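Local coordinates for tricorn protease (Thermoplasma acidophilum, PDB 1K32), which degrades peptides as a serine peptidase, probably downstream of the proteasome, in a six-subunit assembly whose chains each carry beta-propeller and protease domains, at residues 59-64 / 82-87; 335-340 / 664-669; 690-695 / 706-711. All blocks are in the same frame, centred on the assembly; numbering follows the deposited sequence.

Contact 1 (59-64 / 82-87); sequences RFFPDG and LYFYNG
Phe61 drives the edge of its ring into the face of Phe84, a T-shaped pair whose planes stand at 89° and whose centroids are 5.1 Å apart. The touching edge is the CZ-CE1 side of Phe61: its CZ lies 3.6 Å from Phe84 CZ, off the centre of the receiving ring and toward its rim, while its CE1 comes within 3.9 Å of Phe84 CE2. Phe61 belongs to the turn joining strands 54-60 and 66-73, and its CB already points at the other strand. The CB of Phe84 is not directed at Phe61, yet its ring reaches it. With CG beside the backbone N and the ring close to the plane of CA, CB and CG (chi2 174°), Phe84 turns a flat face to the incoming edge. Phe61 opens a type I turn that runs to Gly64, whose N donates to Phe61 O over 2.7 Å, and Asp63 OD2 takes the N-H of Arg65. Strand 66-73 pairs with both 54-60 and 79-86, so the two rings meet across this middle strand of one blade of the six-bladed propeller. Lys66 from that strand makes a cation-pi contact with Phe61 and also packs on Phe84. Leu120 touches both rings and Phe114 meets Phe61, so the pair borders the next blade. Between the two segments only ring carbons meet, and their orientation is consistent with a weakly positive C-H edge set against an electron-rich face; the cation-pi contact of Lys66 probably draws on the same property of the Phe61 ring.

Contact 2 (335-340 / 664-669); sequences PLRIRY and YDEAWK
Glu666 OE1 is gripped twice by one guanidinium: Arg339 NH1 reaches it at 2.9 Å and Arg339 NH2 at 3.1 Å. The grip is end-on and neither bond is straight, as expected when two nitrogens share one acceptor. NH2 uses the syn lone pair of OE1, whereas NH1 comes from above the carboxylate plane; both keep the oxygen near the plane of the guanidinium. The other oxygen faces Arg337, whose NH2 lies 2.7 Å from Glu666 OE2 in a second salt bridge. Here the guanidinium is set nearly upright to the carboxylate, with planes 82° apart, and the acid again sits at its edge. The two arginines reach it differently. Arg339 runs extended from CG to NE and approaches from the opposite direction, its guanidinium plane 58° from that of the carboxylate, while Arg337 bends at chi2 and chi3 and crosses the glutamate at about a right angle. Glu666, with CG anti to its backbone N (chi1 -172°), stretches straight out from helix 656-674 of the C1 domain toward the start of strand 338-343 in the seven-bladed propeller. Second partners fix the ends: Arg339 NE bridges to Asp359, Glu666 OE2 also accepts from Gln662 NE2, and Arg337 NH2 binds Arg973 O. Replacing Glu666 by an alanine would probably leave Arg337 NH2 without its carboxylate partner and Arg339 held by Asp359, its NH1 and NH2 end freer to turn. Two cations on one buried acid should favour its ionised form; between these segments the link is one of charge, and apolar contact with the same helix comes from Leu336.

Contact 3 (690-695 / 706-711); sequences EKYRNL and SNVIVE
The ring of Tyr692 lies between its own neighbour and the facing helix: Lys691 CG sits over one face, Glu711 C over the opposite one, each toward the rim, and a water lies in plane at the edge. Glu711 comes nearest the ring with its CB, 3.5 Å from Tyr692 CE2. The Glu711 chain bends at chi2 (-81°); its carboxylate plane is 9° from that of the ring, though the side chains cross at about a right angle. The water donates to Tyr692 OH at 2.8 Å and, weakly, to Glu711 OE2. Both polar ends have other partners: Tyr692 OH hydrogen-bonds to Glu715, and the Glu711 carboxylate bridges to Lys177 and Arg250. Tyr692 belongs to helix 678-693 and Glu711 to helix 702-714; the two follow one another in the C1 domain and pack together with helix 656-674. Where they come nearest, Val708 spreads its two methyls. Its CG1 rests 3.4 Å from Tyr692 O and 4.0 Å from Tyr692 CB; its CG2 is 3.8 Å from Leu695 CB. The same carbonyl, Tyr692 O, accepts the N-H of Leu695 over 3.0 Å.

How the contacts relate
Contacts 2 and 3 are neighbours, their centres 16 Å apart, and they touch through the C1 helices: Tyr664 OH comes within 3.3 Å of Tyr692 CB, and Ala667 CB within 3.8 Å of Ile709 CD1. Contact 1 is remote, its centre 41 Å from that of contact 2 and 30 Å from that of contact 3, with nearest atoms still about 15 Å from the latter. Contacts 2 and 3 together set the C1 helices against both propellers: contact 2 ties to the seven-bladed one, while Glu711 of contact 3 reaches Arg250 of the six-bladed one. Arg973, beside contact 2, belongs to the S41 peptidase family region, a direct link to the protease part.

Contact 1 (59-64 / 82-87)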
loop_
_atom_site.group_PDB
_atom_site.type_symbol
_atom_site.label_atom_id
_atom_site.label_comp_id
_atom_site.label_asym_id
_atom_site.label_seq_id
_atom_site.Cartn_x
_atom_site.Cartn_y
_atom_site.Cartn_z
ATOM N N ARG A 59 -19.000 -66.705 -8.110
ATOM C CA ARG A 59 -18.729 -68.106 -8.400
ATOM C C ARG A 59 -18.632 -68.974 -7.158
ATOM O O ARG A 59 -17.879 -68.659 -6.234
ATOM C CB ARG A 59 -17.408 -68.233 -9.177
ATOM C CG ARG A 59 -17.435 -67.692 -10.609
ATOM C CD ARG A 59 -18.353 -68.546 -11.483
ATOM N NE ARG A 59 -17.868 -69.917 -11.589
ATOM C CZ ARG A 59 -16.807 -70.284 -12.302
ATOM N NH1 ARG A 59 -16.437 -71.556 -12.338
ATOM N NH2 ARG A 59 -16.123 -69.382 -12.990
ATOM N N PHE A 60 -19.381 -70.075 -7.155
ATOM C CA PHE A 60 -19.355 -71.041 -6.056
ATOM C C PHE A 60 -18.000 -71.746 -6.081
ATOM O O PHE A 60 -17.493 -72.067 -7.150
ATOM C CB PHE A 60 -20.394 -72.159 -6.244
ATOM C CG PHE A 60 -21.803 -71.807 -5.833
ATOM C CD1 PHE A 60 -22.802 -71.654 -6.790
ATOM C CD2 PHE A 60 -22.150 -71.714 -4.493
ATOM C CE1 PHE A 60 -24.131 -71.422 -6.412
ATOM C CE2 PHE A 60 -23.472 -71.480 -4.101
ATOM C CZ PHE A 60 -24.464 -71.336 -5.062
ATOM N N PHE A 61 -17.414 -71.995 -4.917
ATOM C CA PHE A 61 -16.179 -72.757 -4.894
ATOM C C PHE A 61 -16.669 -74.180 -5.171
ATOM O O PHE A 61 -17.852 -74.474 -4.982
ATOM C CB PHE A 61 -15.498 -72.690 -3.522
ATOM C CG PHE A 61 -14.524 -71.562 -3.389
ATOM C CD1 PHE A 61 -14.962 -70.244 -3.331
ATOM C CD2 PHE A 61 -13.156 -71.816 -3.327
ATOM C CE1 PHE A 61 -14.047 -69.192 -3.212
ATOM C CE2 PHE A 61 -12.239 -70.774 -3.208
ATOM C CZ PHE A 61 -12.687 -69.463 -3.150
ATOM N N PRO A 62 -15.776 -75.074 -5.618
ATOM C CA PRO A 62 -16.120 -76.467 -5.929
ATOM C C PRO A 62 -17.062 -77.217 -4.972
ATOM O O PRO A 62 -17.941 -77.950 -5.423
ATOM C CB PRO A 62 -14.746 -77.143 -6.048
ATOM C CG PRO A 62 -13.844 -76.252 -5.228
ATOM C CD PRO A 62 -14.318 -74.893 -5.648
ATOM N N ASP A 63 -16.889 -77.036 -3.668
ATOM C CA ASP A 63 -17.737 -77.727 -2.707
ATOM C C ASP A 63 -19.023 -76.972 -2.378
ATOM O O ASP A 63 -19.814 -77.419 -1.539
ATOM C CB ASP A 63 -16.956 -78.011 -1.422
ATOM C CG ASP A 63 -16.502 -76.752 -0.723
ATOM O OD1 ASP A 63 -15.700 -76.862 0.229
ATOM O OD2 ASP A 63 -16.949 -75.654 -1.113
ATOM N N GLY A 64 -19.223 -75.838 -3.047
ATOM C CA GLY A 64 -20.408 -75.024 -2.830
ATOM C C GLY A 64 -20.516 -74.393 -1.451
ATOM O O GLY A 64 -21.605 -74.004 -1.035
ATOM N N LEU A 82 -11.734 -58.470 -5.691
ATOM C CA LEU A 82 -12.507 -59.645 -5.321
ATOM C C LEU A 82 -12.683 -59.893 -3.820
ATOM O O LEU A 82 -11.821 -59.524 -3.009
ATOM C CB LEU A 82 -11.881 -60.877 -5.968
ATOM C CG LEU A 82 -11.493 -60.757 -7.449
ATOM C CD1 LEU A 82 -10.808 -62.050 -7.870
ATOM C CD2 LEU A 82 -12.719 -60.468 -8.346
ATOM N N TYR A 83 -13.814 -60.526 -3.476
ATOM C CA TYR A 83 -14.170 -60.880 -2.104
ATOM C C TYR A 83 -14.594 -62.344 -2.034
ATOM O O TYR A 83 -14.918 -62.973 -3.053
ATOM C CB TYR A 83 -15.363 -60.072 -1.588
ATOM C CG TYR A 83 -15.093 -58.638 -1.216
ATOM C CD1 TYR A 83 -14.773 -57.684 -2.193
ATOM C CD2 TYR A 83 -15.171 -58.225 0.115
ATOM C CE1 TYR A 83 -14.535 -56.353 -1.844
ATOM C CE2 TYR A 83 -14.937 -56.900 0.469
ATOM C CZ TYR A 83 -14.617 -55.971 -0.515
ATOM O OH TYR A 83 -14.345 -54.673 -0.156
ATOM N N PHE A 84 -14.604 -62.863 -0.811
ATOM C CA PHE A 84 -15.037 -64.222 -0.539
ATOM C C PHE A 84 -16.246 -64.086 0.370
ATOM O O PHE A 84 -16.253 -63.252 1.282
ATOM C CB PHE A 84 -13.975 -65.022 0.227
ATOM C CG PHE A 84 -12.871 -65.573 -0.630
ATOM C CD1 PHE A 84 -11.780 -66.218 -0.040
ATOM C CD2 PHE A 84 -12.905 -65.446 -2.017
ATOM C CE1 PHE A 84 -10.737 -66.727 -0.821
ATOM C CE2 PHE A 84 -11.873 -65.947 -2.805
ATOM C CZ PHE A 84 -10.784 -66.589 -2.208
ATOM N N TYR A 85 -17.279 -64.870 0.099
ATOM C CA TYR A 85 -18.449 -64.876 0.966
ATOM C C TYR A 85 -18.560 -66.290 1.521
ATOM O O TYR A 85 -18.503 -67.270 0.782
ATOM C CB TYR A 85 -19.738 -64.528 0.221
ATOM C CG TYR A 85 -20.956 -64.700 1.099
ATOM C CD1 TYR A 85 -21.165 -63.875 2.198
ATOM C CD2 TYR A 85 -21.870 -65.728 0.868
ATOM C CE1 TYR A 85 -22.257 -64.068 3.054
ATOM C CE2 TYR A 85 -22.967 -65.933 1.720
ATOM C CZ TYR A 85 -23.148 -65.098 2.809
ATOM O OH TYR A 85 -24.211 -65.287 3.660
ATOM N N ASN A 86 -18.701 -66.401 2.829
ATOM C CA ASN A 86 -18.811 -67.713 3.442
ATOM C C ASN A 86 -20.200 -67.856 4.047
ATOM O O ASN A 86 -20.499 -67.260 5.084
ATOM C CB ASN A 86 -17.744 -67.873 4.528
ATOM C CG ASN A 86 -17.594 -69.304 4.978
ATOM O OD1 ASN A 86 -18.564 -70.064 4.989
ATOM N ND2 ASN A 86 -16.380 -69.683 5.364
ATOM N N GLY A 87 -21.045 -68.640 3.387
ATOM C CA GLY A 87 -22.396 -68.845 3.871
ATOM C C GLY A 87 -22.479 -69.548 5.214
ATOM O O GLY A 87 -23.503 -69.492 5.885
#

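Contact 2 (335-340 / 664-669)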
loop_
_atom_site.group_PDB
_atom_site.type_symbol
_atom_site.label_atom_id
_atom_site.label_comp_id
_atom_site.label_asym_id
_atom_site.label_seq_id
_atom_site.Cartn_x
_atom_site.Cartn_y
_atom_site.Cartn_z
ATOM N N PRO A 335 -40.831 -30.698 -18.095
ATOM C CA PRO A 335 -40.373 -32.083 -17.937
ATOM C C PRO A 335 -38.936 -32.277 -18.410
ATOM O O PRO A 335 -38.289 -31.334 -18.868
ATOM C CB PRO A 335 -41.387 -32.877 -18.762
ATOM C CG PRO A 335 -41.820 -31.883 -19.818
ATOM C CD PRO A 335 -41.986 -30.628 -19.013
ATOM N N LEU A 336 -38.458 -33.514 -18.317
ATOM C CA LEU A 336 -37.092 -33.861 -18.684
ATOM C C LEU A 336 -36.448 -33.443 -19.989
ATOM O O LEU A 336 -37.051 -33.394 -21.065
ATOM C CB LEU A 336 -36.844 -35.357 -18.503
ATOM C CG LEU A 336 -36.171 -35.657 -17.160
ATOM C CD1 LEU A 336 -35.808 -37.129 -17.084
ATOM C CD2 LEU A 336 -34.924 -34.797 -17.018
ATOM N N ARG A 337 -35.164 -33.168 -19.810
ATOM C CA ARG A 337 -34.188 -32.728 -20.784
ATOM C C ARG A 337 -34.262 -31.337 -21.363
ATOM O O ARG A 337 -34.514 -31.122 -22.549
ATOM C CB ARG A 337 -33.975 -33.773 -21.878
ATOM C CG ARG A 337 -32.603 -34.467 -21.712
ATOM C CD ARG A 337 -31.492 -33.605 -22.292
ATOM N NE ARG A 337 -30.232 -33.565 -21.547
ATOM C CZ ARG A 337 -29.201 -34.389 -21.728
ATOM N NH1 ARG A 337 -28.099 -34.235 -20.997
ATOM N NH2 ARG A 337 -29.266 -35.373 -22.624
ATOM N N ILE A 338 -34.026 -30.383 -20.474
ATOM C CA ILE A 338 -33.919 -29.000 -20.860
ATOM C C ILE A 338 -32.432 -29.054 -21.220
ATOM O O ILE A 338 -31.607 -29.459 -20.398
ATOM C CB ILE A 338 -34.173 -28.062 -19.656
ATOM C CG1 ILE A 338 -35.674 -28.038 -19.330
ATOM C CG2 ILE A 338 -33.661 -26.667 -19.949
ATOM C CD1 ILE A 338 -36.059 -27.056 -18.224
ATOM N N ARG A 339 -32.089 -28.703 -22.453
ATOM C CA ARG A 339 -30.700 -28.760 -22.888
ATOM C C ARG A 339 -29.930 -27.457 -22.700
ATOM O O ARG A 339 -28.755 -27.479 -22.337
ATOM C CB ARG A 339 -30.620 -29.182 -24.362
ATOM C CG ARG A 339 -31.132 -30.590 -24.657
ATOM C CD ARG A 339 -30.874 -30.970 -26.114
ATOM N NE ARG A 339 -31.506 -32.234 -26.486
ATOM C CZ ARG A 339 -31.170 -33.425 -25.997
ATOM N NH1 ARG A 339 -31.818 -34.512 -26.408
ATOM N NH2 ARG A 339 -30.188 -33.539 -25.106
ATOM N N TYR A 340 -30.577 -26.329 -22.979
ATOM C CA TYR A 340 -29.933 -25.024 -22.830
ATOM C C TYR A 340 -30.930 -24.013 -22.284
ATOM O O TYR A 340 -32.147 -24.180 -22.420
ATOM C CB TYR A 340 -29.380 -24.507 -24.170
ATOM C CG TYR A 340 -28.508 -25.493 -24.916
ATOM C CD1 TYR A 340 -29.056 -26.342 -25.875
ATOM C CD2 TYR A 340 -27.143 -25.609 -24.633
ATOM C CE1 TYR A 340 -28.273 -27.280 -26.534
ATOM C CE2 TYR A 340 -26.356 -26.548 -25.286
ATOM C CZ TYR A 340 -26.930 -27.377 -26.235
ATOM O OH TYR A 340 -26.173 -28.307 -26.892
ATOM N N TYR A 664 -32.899 -44.402 -21.883
ATOM C CA TYR A 664 -32.914 -45.481 -22.867
ATOM C C TYR A 664 -33.337 -44.871 -24.204
ATOM O O TYR A 664 -32.704 -45.103 -25.234
ATOM C CB TYR A 664 -33.912 -46.569 -22.466
ATOM C CG TYR A 664 -34.148 -47.561 -23.577
ATOM C CD1 TYR A 664 -33.185 -48.525 -23.886
ATOM C CD2 TYR A 664 -35.289 -47.463 -24.398
ATOM C CE1 TYR A 664 -33.337 -49.372 -24.994
ATOM C CE2 TYR A 664 -35.449 -48.300 -25.510
ATOM C CZ TYR A 664 -34.469 -49.250 -25.803
ATOM O OH TYR A 664 -34.591 -50.060 -26.906
ATOM N N ASP A 665 -34.416 -44.092 -24.184
ATOM C CA ASP A 665 -34.897 -43.440 -25.398
ATOM C C ASP A 665 -33.779 -42.613 -26.061
ATOM O O ASP A 665 -33.545 -42.737 -27.261
ATOM C CB ASP A 665 -36.103 -42.551 -25.084
ATOM C CG ASP A 665 -37.410 -43.329 -25.034
ATOM O OD1 ASP A 665 -38.425 -42.722 -24.649
ATOM O OD2 ASP A 665 -37.430 -44.534 -25.387
ATOM N N GLU A 666 -33.073 -41.794 -25.285
ATOM C CA GLU A 666 -31.988 -40.984 -25.855
ATOM C C GLU A 666 -30.832 -41.843 -26.374
ATOM O O GLU A 666 -30.255 -41.549 -27.425
ATOM C CB GLU A 666 -31.457 -39.967 -24.832
ATOM C CG GLU A 666 -30.475 -38.975 -25.442
ATOM C CD GLU A 666 -30.391 -37.644 -24.701
ATOM O OE1 GLU A 666 -30.092 -36.621 -25.365
ATOM O OE2 GLU A 666 -30.607 -37.616 -23.466
ATOM N N ALA A 667 -30.493 -42.903 -25.638
ATOM C CA ALA A 667 -29.409 -43.802 -26.047
ATOM C C ALA A 667 -29.780 -44.457 -27.377
ATOM O O ALA A 667 -28.958 -44.578 -28.275
ATOM C CB ALA A 667 -29.183 -44.879 -24.986
ATOM N N TRP A 668 -31.032 -44.879 -27.483
ATOM C CA TRP A 668 -31.549 -45.512 -28.694
ATOM C C TRP A 668 -31.531 -44.501 -29.859
ATOM O O TRP A 668 -31.091 -44.823 -30.959
ATOM C CB TRP A 668 -32.978 -46.010 -28.417
ATOM C CG TRP A 668 -33.714 -46.529 -29.609
ATOM C CD1 TRP A 668 -33.674 -47.792 -30.113
ATOM C CD2 TRP A 668 -34.575 -45.779 -30.467
ATOM N NE1 TRP A 668 -34.459 -47.882 -31.244
ATOM C CE2 TRP A 668 -35.025 -46.656 -31.482
ATOM C CE3 TRP A 668 -35.014 -44.444 -30.479
ATOM C CZ2 TRP A 668 -35.892 -46.243 -32.500
ATOM C CZ3 TRP A 668 -35.874 -44.033 -31.490
ATOM C CH2 TRP A 668 -36.305 -44.933 -32.490
ATOM N N LYS A 669 -31.991 -43.279 -29.593
ATOM C CA LYS A 669 -32.041 -42.206 -30.595
ATOM C C LYS A 669 -30.645 -41.778 -31.061
ATOM O O LYS A 669 -30.440 -41.517 -32.244
ATOM C CB LYS A 669 -32.808 -40.998 -30.028
ATOM C CG LYS A 669 -32.792 -39.744 -30.900
ATOM C CD LYS A 669 -33.898 -38.773 -30.469
ATOM C CE LYS A 669 -33.861 -37.474 -31.263
ATOM N NZ LYS A 669 -33.800 -37.716 -32.727
#

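Contact 3 (690-695 / 706-711)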
loop_
_atom_site.group_PDB
_atom_site.type_symbol
_atom_site.label_atom_id
_atom_site.label_comp_id
_atom_site.label_asym_id
_atom_site.label_seq_id
_atom_site.Cartn_x
_atom_site.Cartn_y
_atom_site.Cartn_z
ATOM N N GLU A 690 -38.511 -51.860 -29.222
ATOM C CA GLU A 690 -39.424 -52.424 -28.216
ATOM C C GLU A 690 -38.790 -53.473 -27.314
ATOM O O GLU A 690 -38.919 -53.427 -26.101
ATOM C CB GLU A 690 -40.668 -53.030 -28.884
ATOM C CG GLU A 690 -41.703 -53.516 -27.870
ATOM C CD GLU A 690 -42.806 -54.354 -28.483
ATOM O OE1 GLU A 690 -43.660 -54.861 -27.719
ATOM O OE2 GLU A 690 -42.822 -54.509 -29.725
ATOM N N LYS A 691 -38.127 -54.432 -27.933
ATOM C CA LYS A 691 -37.461 -55.514 -27.223
ATOM C C LYS A 691 -36.671 -55.013 -26.008
ATOM O O LYS A 691 -36.805 -55.543 -24.906
ATOM C CB LYS A 691 -36.569 -56.236 -28.234
ATOM C CG LYS A 691 -35.379 -56.978 -27.724
ATOM C CD LYS A 691 -34.676 -57.655 -28.905
ATOM C CE LYS A 691 -35.639 -58.630 -29.613
ATOM N NZ LYS A 691 -34.989 -59.513 -30.604
ATOM N N TYR A 692 -35.860 -53.983 -26.190
ATOM C CA TYR A 692 -35.089 -53.479 -25.065
ATOM C C TYR A 692 -35.849 -52.467 -24.222
ATOM O O TYR A 692 -35.623 -52.358 -23.018
ATOM C CB TYR A 692 -33.758 -52.924 -25.560
ATOM C CG TYR A 692 -32.940 -54.039 -26.165
ATOM C CD1 TYR A 692 -32.828 -54.184 -27.547
ATOM C CD2 TYR A 692 -32.345 -54.999 -25.346
ATOM C CE1 TYR A 692 -32.141 -55.255 -28.093
ATOM C CE2 TYR A 692 -31.664 -56.070 -25.876
ATOM C CZ TYR A 692 -31.560 -56.200 -27.245
ATOM O OH TYR A 692 -30.883 -57.276 -27.763
ATOM N N ARG A 693 -36.773 -51.745 -24.848
ATOM C CA ARG A 693 -37.576 -50.788 -24.104
ATOM C C ARG A 693 -38.401 -51.561 -23.061
ATOM O O ARG A 693 -38.707 -51.040 -21.998
ATOM C CB ARG A 693 -38.494 -50.013 -25.062
ATOM C CG ARG A 693 -39.344 -48.938 -24.392
ATOM C CD ARG A 693 -40.721 -49.459 -24.061
ATOM N NE ARG A 693 -41.559 -48.440 -23.430
ATOM C CZ ARG A 693 -41.540 -48.145 -22.133
ATOM N NH1 ARG A 693 -42.338 -47.202 -21.657
ATOM N NH2 ARG A 693 -40.736 -48.809 -21.308
ATOM N N ASN A 694 -38.737 -52.815 -23.350
ATOM C CA ASN A 694 -39.527 -53.606 -22.403
ATOM C C ASN A 694 -38.751 -54.030 -21.157
ATOM O O ASN A 694 -39.343 -54.361 -20.122
ATOM C CB ASN A 694 -40.109 -54.853 -23.079
ATOM C CG ASN A 694 -41.243 -54.522 -24.040
ATOM O OD1 ASN A 694 -41.926 -53.514 -23.881
ATOM N ND2 ASN A 694 -41.453 -55.377 -25.027
ATOM N N LEU A 695 -37.429 -54.034 -21.249
ATOM C CA LEU A 695 -36.617 -54.413 -20.095
ATOM C C LEU A 695 -36.355 -53.221 -19.191
ATOM O O LEU A 695 -35.950 -53.381 -18.048
ATOM C CB LEU A 695 -35.276 -54.974 -20.545
ATOM C CG LEU A 695 -35.312 -56.232 -21.400
ATOM C CD1 LEU A 695 -33.879 -56.592 -21.773
ATOM C CD2 LEU A 695 -36.010 -57.375 -20.633
ATOM N N SER A 706 -27.594 -50.125 -17.747
ATOM C CA SER A 706 -26.448 -50.322 -18.626
ATOM C C SER A 706 -26.545 -51.648 -19.366
ATOM O O SER A 706 -26.300 -51.719 -20.569
ATOM C CB SER A 706 -25.151 -50.291 -17.809
ATOM O OG SER A 706 -24.063 -50.771 -18.569
ATOM N N ASN A 707 -26.896 -52.706 -18.646
ATOM C CA ASN A 707 -27.016 -54.010 -19.272
ATOM C C ASN A 707 -27.996 -53.953 -20.441
ATOM O O ASN A 707 -27.762 -54.561 -21.488
ATOM C CB ASN A 707 -27.495 -55.055 -18.252
ATOM C CG ASN A 707 -26.378 -55.520 -17.321
ATOM O OD1 ASN A 707 -25.979 -54.819 -16.370
ATOM N ND2 ASN A 707 -25.865 -56.703 -17.595
ATOM N N VAL A 708 -29.089 -53.227 -20.255
ATOM C CA VAL A 708 -30.101 -53.108 -21.294
ATOM C C VAL A 708 -29.603 -52.245 -22.441
ATOM O O VAL A 708 -29.673 -52.656 -23.597
ATOM C CB VAL A 708 -31.416 -52.511 -20.724
ATOM C CG1 VAL A 708 -32.461 -52.338 -21.840
ATOM C CG2 VAL A 708 -31.956 -53.433 -19.595
ATOM N N ILE A 709 -29.079 -51.064 -22.122
ATOM C CA ILE A 709 -28.590 -50.157 -23.162
ATOM C C ILE A 709 -27.482 -50.765 -24.015
ATOM O O ILE A 709 -27.481 -50.627 -25.239
ATOM C CB ILE A 709 -28.073 -48.829 -22.558
ATOM C CG1 ILE A 709 -29.264 -47.955 -22.158
ATOM C CG2 ILE A 709 -27.180 -48.095 -23.566
ATOM C CD1 ILE A 709 -28.895 -46.625 -21.584
ATOM N N VAL A 710 -26.538 -51.432 -23.358
ATOM C CA VAL A 710 -25.422 -52.032 -24.060
ATOM C C VAL A 710 -25.873 -53.118 -25.025
ATOM O O VAL A 710 -25.333 -53.208 -26.118
ATOM C CB VAL A 710 -24.389 -52.620 -23.059
ATOM C CG1 VAL A 710 -23.334 -53.417 -23.808
ATOM C CG2 VAL A 710 -23.736 -51.488 -22.274
ATOM N N GLU A 711 -26.837 -53.946 -24.607
ATOM C CA GLU A 711 -27.359 -55.011 -25.465
ATOM C C GLU A 711 -28.008 -54.389 -26.701
ATOM O O GLU A 711 -27.808 -54.876 -27.808
ATOM C CB GLU A 711 -28.394 -55.872 -24.718
ATOM C CG GLU A 711 -27.817 -56.827 -23.663
ATOM C CD GLU A 711 -27.257 -58.114 -24.258
ATOM O OE1 GLU A 711 -26.779 -58.973 -23.485
ATOM O OE2 GLU A 711 -27.298 -58.278 -25.496
HETATM O O HOH W 1 -30.201 -59.321 -25.899
#